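Local structure of D-glycerate 2-kinase (Thermotoga maritima, 2B8N) at residues Y98-P103 with E107-T112; R115-V120 with A186-P191; D205-I210 with P214-S219. The protein phosphorylates D-glycerate to 2-phosphoglycerate with ATP, a magnesium-dependent step in the breakdown of serine through 3-hydroxypyruvate. One frame throughout, in Å; residues are numbered along the deposited sequence.

Contact 1: Y98-P103 with E107-T112; sequences YEAGHP and ENTIKT
The Tyr98 ring and the Thr112 methyl meet at a slant, with Thr112 CG2 3.5 Å from Tyr98 CB and 3.7 Å from Tyr98 CG, so the contact is made at the root of the ring. The outer end of the ring is held elsewhere: Tyr98 OH is hydrogen-bonded to Glu96, and the side chain also leans on Val80 of strand 76-84. The other flat group, the amide of Asn108, reaches out of the contact, its ND2 bonded to the hydroxyl of Tyr85, while Asn108 CB rests 3.7 Å from Glu99 O. A chi1 of 58° tucks the Thr112 hydroxyl in beside both N and C of its own backbone. This turns Thr112 OG1 back onto its own helix, 2.8 Å from Asn108 O, and leaves the methyl for the tyrosine. Further along, Ala100 CB fits against the first turn of the helix, 3.6 Å from Thr109 OG1. Thr109 OG1 is hydrogen-bonded to Asp106 N, just ahead of the helix, and weakly to Ser139 O, and Gly101 N is bonded to the Asp106 carboxylate. Val82 touches both Ala100 and Thr112 from the neighbouring strand. The strand and helix axes approach to 7.3 Å and run at 139°, roughly opposed, as the chain turns back after leaving the sheet. This is the beta-alpha half of a beta-alpha-beta crossover: edge strand 96-100 and helix 107-120 lead on to parallel strand 128-133 in a Rossmann-like sheet.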
ATOM      1  N   TYR A  98      14.602 -10.046 -11.606  1.00 24.91           N
ATOM      2  CA  TYR A  98      13.799 -11.229 -11.378  1.00 24.61           C
ATOM      3  C   TYR A  98      12.298 -10.947 -11.086  1.00 24.71           C
ATOM      4  O   TYR A  98      11.914  -9.871 -10.613  1.00 24.58           O
ATOM      5  CB  TYR A  98      14.403 -11.988 -10.205  1.00 23.10           C
ATOM      6  CG  TYR A  98      15.859 -12.388 -10.383  1.00 21.27           C
ATOM      7  CD1 TYR A  98      16.282 -13.071 -11.520  1.00 21.27           C
ATOM      8  CD2 TYR A  98      16.797 -12.135  -9.383  1.00 18.93           C
ATOM      9  CE1 TYR A  98      17.613 -13.470 -11.673  1.00 23.85           C
ATOM     10  CE2 TYR A  98      18.142 -12.518  -9.525  1.00 23.11           C
ATOM     11  CZ  TYR A  98      18.548 -13.193 -10.673  1.00 24.89           C
ATOM     12  OH  TYR A  98      19.871 -13.587 -10.819  1.00 18.42           O
ATOM     13  N   GLU A  99      11.463 -11.933 -11.379  1.00 24.31           N
ATOM     14  CA  GLU A  99      10.050 -11.872 -11.051  1.00 26.31           C
ATOM     15  C   GLU A  99       9.639 -13.176 -10.381  1.00 26.28           C
ATOM     16  O   GLU A  99      10.252 -14.213 -10.616  1.00 24.79           O
ATOM     17  CB  GLU A  99       9.208 -11.606 -12.312  1.00 26.46           C
ATOM     18  CG  GLU A  99       9.723 -10.436 -13.163  1.00 25.92           C
ATOM     19  CD  GLU A  99       8.778 -10.030 -14.279  1.00 25.36           C
ATOM     20  OE1 GLU A  99       7.930 -10.854 -14.638  1.00 19.70           O
ATOM     21  OE2 GLU A  99       8.866  -8.894 -14.803  1.00 24.99           O
ATOM     22  N   ALA A 100       8.608 -13.113  -9.539  1.00 28.32           N
ATOM     23  CA  ALA A 100       8.197 -14.263  -8.725  1.00 28.96           C
ATOM     24  C   ALA A 100       6.738 -14.186  -8.301  1.00 29.92           C
ATOM     25  O   ALA A 100       6.026 -13.215  -8.626  1.00 31.47           O
ATOM     26  CB  ALA A 100       9.083 -14.380  -7.508  1.00 28.18           C
ATOM     27  N   GLY A 101       6.310 -15.225  -7.574  1.00 29.28           N
ATOM     28  CA  GLY A 101       4.909 -15.424  -7.196  1.00 28.75           C
ATOM     29  C   GLY A 101       4.290 -14.365  -6.287  1.00 28.51           C
ATOM     30  O   GLY A 101       4.868 -13.970  -5.269  1.00 27.71           O
ATOM     31  N   HIS A 102       3.099 -13.905  -6.678  1.00 28.87           N
ATOM     32  CA  HIS A 102       2.286 -12.994  -5.878  1.00 27.77           C
ATOM     33  C   HIS A 102       0.848 -13.073  -6.386  1.00 27.00           C
ATOM     34  O   HIS A 102       0.632 -13.126  -7.601  1.00 27.21           O
ATOM     35  CB  HIS A 102       2.822 -11.566  -6.020  1.00 29.39           C
ATOM     36  CG  HIS A 102       2.026 -10.525  -5.281  1.00 32.19           C
ATOM     37  ND1 HIS A 102       0.987  -9.824  -5.866  1.00 32.67           N
ATOM     38  CD2 HIS A 102       2.127 -10.055  -4.014  1.00 21.34           C
ATOM     39  CE1 HIS A 102       0.475  -8.980  -4.986  1.00 23.79           C
ATOM     40  NE2 HIS A 102       1.145  -9.103  -3.855  1.00 27.53           N
ATOM     41  N   PRO A 103      -0.144 -13.075  -5.475  1.00 26.42           N
ATOM     42  CA  PRO A 103      -0.102 -12.948  -4.015  1.00 27.06           C
ATOM     43  C   PRO A 103       0.379 -14.149  -3.217  1.00 26.29           C
ATOM     44  O   PRO A 103       0.389 -14.065  -1.992  1.00 24.21           O
ATOM     45  CB  PRO A 103      -1.565 -12.671  -3.663  1.00 27.57           C
ATOM     46  CG  PRO A 103      -2.332 -13.362  -4.699  1.00 25.12           C
ATOM     47  CD  PRO A 103      -1.533 -13.178  -5.953  1.00 26.44           C
ATOM     48  N   GLU A 107       8.066 -21.277  -6.595  1.00 25.02           N
ATOM     49  CA  GLU A 107       9.443 -21.756  -6.713  1.00 25.55           C
ATOM     50  C   GLU A 107      10.405 -20.640  -7.115  1.00 27.37           C
ATOM     51  O   GLU A 107      11.576 -20.623  -6.700  1.00 28.25           O
ATOM     52  CB  GLU A 107       9.536 -22.882  -7.737  1.00 26.07           C
ATOM     53  N   ASN A 108       9.915 -19.695  -7.916  1.00 27.32           N
ATOM     54  CA  ASN A 108      10.707 -18.516  -8.272  1.00 26.43           C
ATOM     55  C   ASN A 108      11.009 -17.608  -7.055  1.00 27.38           C
ATOM     56  O   ASN A 108      12.093 -17.005  -6.957  1.00 26.35           O
ATOM     57  CB  ASN A 108      10.021 -17.735  -9.389  1.00 23.77           C
ATOM     58  CG  ASN A 108      10.086 -18.456 -10.703  1.00 20.80           C
ATOM     59  OD1 ASN A 108      10.962 -19.288 -10.915  1.00 18.18           O
ATOM     60  ND2 ASN A 108       9.153 -18.156 -11.595  1.00 18.86           N
ATOM     61  N   THR A 109      10.058 -17.522  -6.127  1.00 27.36           N
ATOM     62  CA  THR A 109      10.304 -16.811  -4.861  1.00 28.82           C
ATOM     63  C   THR A 109      11.498 -17.419  -4.104  1.00 28.03           C
ATOM     64  O   THR A 109      12.426 -16.719  -3.739  1.00 27.94           O
ATOM     65  CB  THR A 109       9.059 -16.793  -3.952  1.00 29.33           C
ATOM     66  OG1 THR A 109       7.934 -16.295  -4.692  1.00 26.93           O
ATOM     67  CG2 THR A 109       9.297 -15.903  -2.735  1.00 31.26           C
ATOM     68  N   ILE A 110      11.462 -18.729  -3.904  1.00 28.53           N
ATOM     69  CA  ILE A 110      12.557 -19.490  -3.279  1.00 28.22           C
ATOM     70  C   ILE A 110      13.904 -19.286  -3.984  1.00 28.07           C
ATOM     71  O   ILE A 110      14.928 -19.009  -3.339  1.00 26.47           O
ATOM     72  CB  ILE A 110      12.230 -21.002  -3.262  1.00 27.17           C
ATOM     73  CG1 ILE A 110      11.101 -21.267  -2.278  1.00 30.14           C
ATOM     74  CG2 ILE A 110      13.447 -21.827  -2.867  1.00 28.19           C
ATOM     75  CD1 ILE A 110      10.474 -22.612  -2.451  1.00 40.18           C
ATOM     76  N   LYS A 111      13.900 -19.469  -5.299  1.00 26.69           N
ATOM     77  CA  LYS A 111      15.102 -19.290  -6.079  1.00 27.42           C
ATOM     78  C   LYS A 111      15.691 -17.866  -5.884  1.00 28.02           C
ATOM     79  O   LYS A 111      16.892 -17.691  -5.554  1.00 26.65           O
ATOM     80  CB  LYS A 111      14.810 -19.565  -7.558  1.00 27.70           C
ATOM     81  CG  LYS A 111      14.881 -21.065  -7.950  1.00 30.82           C
ATOM     82  CD  LYS A 111      13.908 -21.421  -9.080  1.00 29.57           C
ATOM     83  CE  LYS A 111      14.254 -22.715  -9.780  1.00 30.04           C
ATOM     84  NZ  LYS A 111      14.744 -22.458 -11.159  1.00 31.70           N
ATOM     85  N   THR A 112      14.851 -16.851  -6.078  1.00 27.06           N
ATOM     86  CA  THR A 112      15.348 -15.482  -6.085  1.00 25.70           C
ATOM     87  C   THR A 112      15.771 -15.010  -4.699  1.00 25.74           C
ATOM     88  O   THR A 112      16.754 -14.285  -4.566  1.00 26.38           O
ATOM     89  CB  THR A 112      14.361 -14.500  -6.706  1.00 25.29           C
ATOM     90  OG1 THR A 112      13.114 -14.546  -5.995  1.00 23.05           O
ATOM     91  CG2 THR A 112      14.170 -14.841  -8.190  1.00 24.35           C
TER

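Contact 2: R115-V120 with A186-P191; sequences RVLELV and AERVFP
Val120 O and the carbonyls at and just past the end of helix 184-189 gather round one water, hydrogen-bonded to Phe190 O (2.8 Å) and Val120 O (2.9 Å), with Arg188 O and Val189 O close by. The water bridges two helix ends that make no direct hydrogen bond across this contact. Beside it, Val120 CB meets Val189 CG2 at 3.9 Å, and both valines also touch Val129 of strand 128-133. On the other flank the Leu117 side chain runs nearly perpendicular to that of Arg188. Leu117 CD1 lies 3.4 Å above the Arg188 guanidinium plane, displaced from its centre to the NH2 side, and Leu117 CB is 3.8 Å from Arg188 NH1. The arginine chain, bent at chi2 (-87°) and again at chi3, folds back to lay its flat end over the leucine. That leaves NH1 for a salt bridge to Asp121, just past helix 107-120; NH2 has a weak bond to Gln179. Were Arg188 cut back to an alanine, Asp121 would probably lose its ionic mate and Leu117 CD1 the flat group lying against it. Phe185, one turn back on helix 184-189, also packs on Leu117 and Val120. Side by side on one face of the parallel sheet, these two helices each lead into a strand, 128-133 and 193-199, as in the alpha-beta layering of a Rossmann-like domain.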
ATOM      1  N   ARG A 115      19.046 -16.371  -3.845  1.00 27.34           N
ATOM      2  CA  ARG A 115      20.085 -15.575  -4.532  1.00 28.53           C
ATOM      3  C   ARG A 115      20.377 -14.268  -3.793  1.00 28.92           C
ATOM      4  O   ARG A 115      21.533 -13.869  -3.678  1.00 29.30           O
ATOM      5  CB  ARG A 115      19.685 -15.276  -5.991  1.00 29.85           C
ATOM      6  CG  ARG A 115      20.595 -14.324  -6.751  1.00 31.11           C
ATOM      7  CD  ARG A 115      22.039 -14.747  -6.666  1.00 33.94           C
ATOM      8  NE  ARG A 115      22.882 -14.103  -7.676  1.00 34.90           N
ATOM      9  CZ  ARG A 115      24.198 -14.275  -7.758  1.00 28.77           C
ATOM     10  NH1 ARG A 115      24.811 -15.079  -6.909  1.00 30.98           N
ATOM     11  NH2 ARG A 115      24.899 -13.669  -8.709  1.00 32.99           N
ATOM     12  N   VAL A 116      19.335 -13.602  -3.294  1.00 28.01           N
ATOM     13  CA  VAL A 116      19.525 -12.388  -2.496  1.00 28.88           C
ATOM     14  C   VAL A 116      20.427 -12.647  -1.270  1.00 29.81           C
ATOM     15  O   VAL A 116      21.236 -11.784  -0.894  1.00 29.53           O
ATOM     16  CB  VAL A 116      18.178 -11.782  -1.998  1.00 28.96           C
ATOM     17  CG1 VAL A 116      18.439 -10.619  -1.059  1.00 27.11           C
ATOM     18  CG2 VAL A 116      17.306 -11.332  -3.163  1.00 27.81           C
ATOM     19  N   LEU A 117      20.280 -13.820  -0.647  1.00 30.20           N
ATOM     20  CA  LEU A 117      21.061 -14.155   0.560  1.00 29.06           C
ATOM     21  C   LEU A 117      22.508 -14.478   0.192  1.00 29.94           C
ATOM     22  O   LEU A 117      23.407 -14.316   1.025  1.00 31.20           O
ATOM     23  CB  LEU A 117      20.413 -15.307   1.367  1.00 28.43           C
ATOM     24  CG  LEU A 117      19.050 -15.020   2.049  1.00 28.49           C
ATOM     25  CD1 LEU A 117      18.475 -16.246   2.722  1.00 27.97           C
ATOM     26  CD2 LEU A 117      19.099 -13.903   3.072  1.00 26.58           C
ATOM     27  N   GLU A 118      22.738 -14.925  -1.048  1.00 29.99           N
ATOM     28  CA  GLU A 118      24.109 -15.106  -1.550  1.00 30.43           C
ATOM     29  C   GLU A 118      24.760 -13.754  -1.723  1.00 28.64           C
ATOM     30  O   GLU A 118      25.920 -13.573  -1.381  1.00 29.00           O
ATOM     31  CB  GLU A 118      24.136 -15.878  -2.868  1.00 29.86           C
ATOM     32  CG  GLU A 118      23.577 -17.274  -2.711  1.00 35.57           C
ATOM     33  CD  GLU A 118      24.498 -18.315  -3.287  1.00 43.01           C
ATOM     34  OE1 GLU A 118      25.688 -18.329  -2.883  1.00 44.05           O
ATOM     35  OE2 GLU A 118      24.027 -19.103  -4.144  1.00 45.83           O
ATOM     36  N   LEU A 119      24.000 -12.791  -2.219  1.00 28.12           N
ATOM     37  CA  LEU A 119      24.525 -11.451  -2.381  1.00 28.91           C
ATOM     38  C   LEU A 119      24.832 -10.745  -1.048  1.00 29.92           C
ATOM     39  O   LEU A 119      25.711  -9.889  -1.027  1.00 32.49           O
ATOM     40  CB  LEU A 119      23.605 -10.569  -3.222  1.00 27.72           C
ATOM     41  CG  LEU A 119      23.307 -11.074  -4.633  1.00 31.28           C
ATOM     42  CD1 LEU A 119      22.690  -9.955  -5.510  1.00 32.92           C
ATOM     43  CD2 LEU A 119      24.540 -11.658  -5.313  1.00 34.05           C
ATOM     44  N   VAL A 120      24.170 -11.096   0.058  1.00 28.77           N
ATOM     45  CA  VAL A 120      24.366 -10.334   1.303  1.00 27.31           C
ATOM     46  C   VAL A 120      25.196 -11.047   2.379  1.00 28.91           C
ATOM     47  O   VAL A 120      25.608 -10.419   3.355  1.00 30.39           O
ATOM     48  CB  VAL A 120      23.035  -9.814   1.906  1.00 26.69           C
ATOM     49  CG1 VAL A 120      22.346  -8.864   0.958  1.00 25.46           C
ATOM     50  CG2 VAL A 120      22.101 -10.932   2.251  1.00 27.31           C
ATOM     51  N   ALA A 186      18.039  -8.821   8.104  1.00 27.89           N
ATOM     52  CA  ALA A 186      19.000  -7.864   8.712  1.00 28.40           C
ATOM     53  C   ALA A 186      20.071  -8.607   9.470  1.00 28.26           C
ATOM     54  O   ALA A 186      21.237  -8.167   9.536  1.00 30.27           O
ATOM     55  CB  ALA A 186      18.290  -6.885   9.662  1.00 28.07           C
ATOM     56  N   GLU A 187      19.659  -9.725  10.057  1.00 27.34           N
ATOM     57  CA  GLU A 187      20.555 -10.579  10.792  1.00 28.67           C
ATOM     58  C   GLU A 187      21.572 -11.229   9.851  1.00 28.60           C
ATOM     59  O   GLU A 187      22.711 -11.454  10.249  1.00 28.93           O
ATOM     60  CB  GLU A 187      19.749 -11.622  11.560  1.00 29.30           C
ATOM     61  CG  GLU A 187      20.574 -12.704  12.203  1.00 33.03           C
ATOM     62  CD  GLU A 187      19.786 -13.528  13.194  1.00 31.95           C
ATOM     63  OE1 GLU A 187      18.759 -14.109  12.817  1.00 34.52           O
ATOM     64  OE2 GLU A 187      20.208 -13.592  14.361  1.00 42.93           O
ATOM     65  N   ARG A 188      21.187 -11.536   8.611  1.00 28.61           N
ATOM     66  CA  ARG A 188      22.155 -12.119   7.640  1.00 27.56           C
ATOM     67  C   ARG A 188      23.064 -11.069   7.014  1.00 26.90           C
ATOM     68  O   ARG A 188      24.207 -11.327   6.678  1.00 26.91           O
ATOM     69  CB  ARG A 188      21.425 -12.820   6.523  1.00 28.48           C
ATOM     70  CG  ARG A 188      20.749 -14.096   6.916  1.00 28.81           C
ATOM     71  CD  ARG A 188      21.694 -15.275   6.828  1.00 28.50           C
ATOM     72  NE  ARG A 188      20.945 -16.446   6.390  1.00 29.77           N
ATOM     73  CZ  ARG A 188      21.126 -17.121   5.255  1.00 32.12           C
ATOM     74  NH1 ARG A 188      22.067 -16.795   4.388  1.00 34.46           N
ATOM     75  NH2 ARG A 188      20.346 -18.160   4.990  1.00 41.15           N
ATOM     76  N   VAL A 189      22.528  -9.872   6.847  1.00 27.26           N
ATOM     77  CA  VAL A 189      23.298  -8.751   6.326  1.00 27.50           C
ATOM     78  C   VAL A 189      24.439  -8.368   7.277  1.00 27.57           C
ATOM     79  O   VAL A 189      25.530  -7.976   6.840  1.00 28.04           O
ATOM     80  CB  VAL A 189      22.373  -7.566   6.082  1.00 25.50           C
ATOM     81  CG1 VAL A 189      23.164  -6.263   5.885  1.00 25.06           C
ATOM     82  CG2 VAL A 189      21.516  -7.861   4.859  1.00 29.24           C
ATOM     83  N   PHE A 190      24.170  -8.490   8.575  1.00 27.08           N
ATOM     84  CA  PHE A 190      25.194  -8.357   9.570  1.00 25.75           C
ATOM     85  C   PHE A 190      26.456  -9.124   9.151  1.00 26.47           C
ATOM     86  O   PHE A 190      26.382 -10.293   8.617  1.00 25.26           O
ATOM     87  CB  PHE A 190      24.713  -8.869  10.939  1.00 26.33           C
ATOM     88  CG  PHE A 190      25.515  -8.332  12.096  1.00 23.80           C
ATOM     89  CD1 PHE A 190      25.233  -7.070  12.618  1.00 24.28           C
ATOM     90  CD2 PHE A 190      26.572  -9.058  12.624  1.00 14.30           C
ATOM     91  CE1 PHE A 190      25.993  -6.543  13.680  1.00 23.16           C
ATOM     92  CE2 PHE A 190      27.334  -8.549  13.668  1.00 21.74           C
ATOM     93  CZ  PHE A 190      27.051  -7.290  14.203  1.00 22.66           C
ATOM     94  N   PRO A 191      27.624  -8.491   9.410  1.00 27.14           N
ATOM     95  CA  PRO A 191      27.827  -7.170  10.076  1.00 26.99           C
ATOM     96  C   PRO A 191      27.640  -5.909   9.212  1.00 25.99           C
ATOM     97  O   PRO A 191      27.828  -4.811   9.718  1.00 25.48           O
ATOM     98  CB  PRO A 191      29.265  -7.251  10.575  1.00 27.77           C
ATOM     99  CG  PRO A 191      29.940  -8.098   9.535  1.00 29.34           C
ATOM    100  CD  PRO A 191      28.904  -9.115   9.055  1.00 27.12           C
TER
HETATM  101  O   HOH W   1      26.942 -10.511   5.898  1.00 30.59           O

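Contact 3: D205-I210 with P214-S219; sequences DRLDVI and PAWPDS
Leu207 and Asp208 press on one face of the Trp216 indole, and this is where the contact is tight. Leu207 CB makes a CH-pi contact with the six-membered ring, 4.1 Å from its centroid and 20° off the normal. Leu207 CD1 stands at the rim, 3.6 Å from Trp216 CZ3. The long directions of the two side chains are roughly perpendicular. At the five-membered ring, Asp208 CB lies 3.7 Å from Trp216 CD1, and the backbone N of Asp208 also sits over that face. On the opposite face Pro217 CD sits near the rim, so the indole has a neighbour on both faces. With CG anti to the backbone N (chi1 -167°), Trp216 swings across toward 205-210, and Ile257 of strand 255-261 touches both Trp216 and Leu207. The inner end continues with Pro214 CD, 3.7 Å from Ile210 O, where Phe131 and Phe185 back the proline.

The outer side is looser and carries charge. Exposed Arg206 places NH2 3.0 Å from Asp208 OD2, but the oxygen stands above the guanidinium face, so the attraction is one of charge without a directed N-H; Glu168 is a further, distant and weak partner of Arg206 NH2. The turn underneath is firmer: Arg206 O accepts from both Val209 N and Ile210 N, and Asp208 O takes a bond from Asn171 on another part of the chain. Without regular helix or strand, the two segments form a folded loop after strand 193-199, beyond the carboxyl end of that strand of the parallel sheet, the edge along which Rossmann-like folds commonly build their binding sites.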
ATOM      1  N   ASP A 205       1.526   2.220   8.612  1.00 27.36           N
ATOM      2  CA  ASP A 205       2.930   1.989   8.271  1.00 29.37           C
ATOM      3  C   ASP A 205       3.631   1.144   9.325  1.00 28.86           C
ATOM      4  O   ASP A 205       4.700   1.486   9.790  1.00 30.12           O
ATOM      5  CB  ASP A 205       3.709   3.312   8.036  1.00 29.77           C
ATOM      6  CG  ASP A 205       2.939   4.348   7.178  1.00 34.39           C
ATOM      7  OD1 ASP A 205       2.348   4.000   6.113  1.00 37.34           O
ATOM      8  OD2 ASP A 205       2.966   5.541   7.574  1.00 33.42           O
ATOM      9  N   ARG A 206       3.033   0.017   9.666  1.00 29.11           N
ATOM     10  CA  ARG A 206       3.547  -0.834  10.719  1.00 29.65           C
ATOM     11  C   ARG A 206       4.677  -1.682  10.154  1.00 30.08           C
ATOM     12  O   ARG A 206       4.436  -2.591   9.358  1.00 29.59           O
ATOM     13  CB  ARG A 206       2.426  -1.746  11.203  1.00 33.09           C
ATOM     14  CG  ARG A 206       1.374  -1.096  12.093  1.00 34.50           C
ATOM     15  CD  ARG A 206       1.657  -1.444  13.553  1.00 42.03           C
ATOM     16  NE  ARG A 206       1.435  -2.860  13.830  1.00 43.57           N
ATOM     17  CZ  ARG A 206       1.418  -3.406  15.045  1.00 49.81           C
ATOM     18  NH1 ARG A 206       1.622  -2.657  16.129  1.00 50.98           N
ATOM     19  NH2 ARG A 206       1.182  -4.716  15.179  1.00 49.02           N
ATOM     20  N   LEU A 207       5.909  -1.395  10.565  1.00 30.63           N
ATOM     21  CA  LEU A 207       7.087  -2.054   9.987  1.00 30.38           C
ATOM     22  C   LEU A 207       7.255  -3.506  10.432  1.00 27.92           C
ATOM     23  O   LEU A 207       8.022  -4.238   9.848  1.00 27.09           O
ATOM     24  CB  LEU A 207       8.356  -1.250  10.305  1.00 32.53           C
ATOM     25  CG  LEU A 207       8.370   0.192   9.771  1.00 32.96           C
ATOM     26  CD1 LEU A 207       9.374   1.033  10.538  1.00 35.81           C
ATOM     27  CD2 LEU A 207       8.669   0.200   8.288  1.00 35.40           C
ATOM     28  N   ASP A 208       6.539  -3.908  11.475  1.00 27.88           N
ATOM     29  CA  ASP A 208       6.571  -5.282  11.949  1.00 28.25           C
ATOM     30  C   ASP A 208       5.654  -6.165  11.123  1.00 27.97           C
ATOM     31  O   ASP A 208       5.695  -7.378  11.251  1.00 28.11           O
ATOM     32  CB  ASP A 208       6.131  -5.349  13.408  1.00 28.50           C
ATOM     33  CG  ASP A 208       4.744  -4.753  13.634  1.00 31.65           C
ATOM     34  OD1 ASP A 208       4.335  -3.865  12.858  1.00 34.77           O
ATOM     35  OD2 ASP A 208       4.071  -5.155  14.597  1.00 32.66           O
ATOM     36  N   VAL A 209       4.813  -5.526  10.317  1.00 27.83           N
ATOM     37  CA  VAL A 209       3.798  -6.180   9.504  1.00 27.56           C
ATOM     38  C   VAL A 209       4.183  -6.104   8.029  1.00 28.80           C
ATOM     39  O   VAL A 209       3.968  -7.053   7.288  1.00 30.06           O
ATOM     40  CB  VAL A 209       2.417  -5.500   9.719  1.00 27.35           C
ATOM     41  CG1 VAL A 209       1.352  -6.044   8.758  1.00 20.40           C
ATOM     42  CG2 VAL A 209       1.984  -5.648  11.178  1.00 26.84           C
ATOM     43  N   ILE A 210       4.717  -4.963   7.601  1.00 29.10           N
ATOM     44  CA  ILE A 210       5.129  -4.761   6.220  1.00 29.98           C
ATOM     45  C   ILE A 210       6.139  -5.843   5.844  1.00 29.71           C
ATOM     46  O   ILE A 210       7.233  -5.897   6.413  1.00 34.25           O
ATOM     47  CB  ILE A 210       5.730  -3.333   6.038  1.00 30.32           C
ATOM     48  CG1 ILE A 210       4.610  -2.280   6.116  1.00 31.55           C
ATOM     49  CG2 ILE A 210       6.487  -3.222   4.715  1.00 31.98           C
ATOM     50  CD1 ILE A 210       5.115  -0.863   6.217  1.00 30.73           C
ATOM     51  N   PRO A 214      11.266  -7.989   7.673  1.00 28.23           N
ATOM     52  CA  PRO A 214      12.529  -8.644   7.373  1.00 27.66           C
ATOM     53  C   PRO A 214      13.774  -7.883   7.911  1.00 28.07           C
ATOM     54  O   PRO A 214      14.803  -8.500   8.187  1.00 27.68           O
ATOM     55  CB  PRO A 214      12.502  -8.742   5.855  1.00 25.52           C
ATOM     56  CG  PRO A 214      11.664  -7.639   5.431  1.00 28.01           C
ATOM     57  CD  PRO A 214      10.629  -7.460   6.460  1.00 29.90           C
ATOM     58  N   ALA A 215      13.673  -6.570   8.070  1.00 28.70           N
ATOM     59  CA  ALA A 215      14.666  -5.811   8.820  1.00 28.28           C
ATOM     60  C   ALA A 215      13.972  -5.133   9.990  1.00 28.63           C
ATOM     61  O   ALA A 215      14.067  -3.911  10.144  1.00 30.65           O
ATOM     62  CB  ALA A 215      15.311  -4.789   7.932  1.00 29.43           C
ATOM     63  N   TRP A 216      13.221  -5.908  10.778  1.00 27.97           N
ATOM     64  CA  TRP A 216      12.565  -5.374  11.978  1.00 28.14           C
ATOM     65  C   TRP A 216      12.582  -6.433  13.048  1.00 28.56           C
ATOM     66  O   TRP A 216      12.277  -7.587  12.752  1.00 29.72           O
ATOM     67  CB  TRP A 216      11.121  -4.986  11.700  1.00 28.24           C
ATOM     68  CG  TRP A 216      10.539  -4.167  12.822  1.00 31.44           C
ATOM     69  CD1 TRP A 216       9.691  -4.591  13.815  1.00 33.78           C
ATOM     70  CD2 TRP A 216      10.770  -2.785  13.063  1.00 27.20           C
ATOM     71  NE1 TRP A 216       9.376  -3.546  14.658  1.00 27.42           N
ATOM     72  CE2 TRP A 216      10.033  -2.430  14.222  1.00 28.10           C
ATOM     73  CE3 TRP A 216      11.531  -1.813  12.417  1.00 26.31           C
ATOM     74  CZ2 TRP A 216      10.043  -1.151  14.742  1.00 28.50           C
ATOM     75  CZ3 TRP A 216      11.547  -0.558  12.922  1.00 29.12           C
ATOM     76  CH2 TRP A 216      10.809  -0.226  14.084  1.00 32.78           C
ATOM     77  N   PRO A 217      12.902  -6.059  14.302  1.00 29.09           N
ATOM     78  CA  PRO A 217      12.967  -7.111  15.308  1.00 28.72           C
ATOM     79  C   PRO A 217      11.602  -7.773  15.557  1.00 27.26           C
ATOM     80  O   PRO A 217      10.546  -7.133  15.406  1.00 26.22           O
ATOM     81  CB  PRO A 217      13.476  -6.373  16.568  1.00 28.68           C
ATOM     82  CG  PRO A 217      13.028  -5.015  16.396  1.00 27.83           C
ATOM     83  CD  PRO A 217      13.155  -4.743  14.909  1.00 30.53           C
ATOM     84  N   ASP A 218      11.649  -9.053  15.921  1.00 25.44           N
ATOM     85  CA  ASP A 218      10.448  -9.853  16.163  1.00 25.15           C
ATOM     86  C   ASP A 218      10.269 -10.035  17.652  1.00 25.31           C
ATOM     87  O   ASP A 218      11.012 -10.808  18.277  1.00 26.40           O
ATOM     88  CB  ASP A 218      10.571 -11.217  15.464  1.00 22.97           C
ATOM     89  CG  ASP A 218       9.396 -12.144  15.742  1.00 26.70           C
ATOM     90  OD1 ASP A 218       8.351 -11.698  16.258  1.00 25.18           O
ATOM     91  OD2 ASP A 218       9.516 -13.347  15.425  1.00 30.33           O
ATOM     92  N   SER A 219       9.295  -9.327  18.224  1.00 24.68           N
ATOM     93  CA  SER A 219       9.057  -9.416  19.676  1.00 25.74           C
ATOM     94  C   SER A 219       8.396 -10.744  20.085  1.00 25.40           C
ATOM     95  O   SER A 219       8.528 -11.186  21.235  1.00 26.04           O
ATOM     96  CB  SER A 219       8.252  -8.218  20.177  1.00 24.83           C
ATOM     97  OG  SER A 219       6.912  -8.279  19.730  1.00 29.79           O
TER

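From the N terminus, contact 1 comes first, closing the short loop 101-106 between edge strand 96-100 and helix 107-120. Contact 2 picks up the later part of that helix and closes a much longer excursion, bringing it against helix 184-189 after 65 intervening residues. In contact 3 three residues separate the segments, inside the loop that follows strand 193-199. The three follow in series; none nests in or crosses another. Contacts 1 and 2 meet where Tyr98 CE2 packs 4.1 Å from Arg115 CG. Contacts 2 and 3 join at Ala186 N and Pro214 O, 3.3 Å apart, probably hydrogen-bonded, tying the loop to the helix layer of the six-stranded parallel sheet.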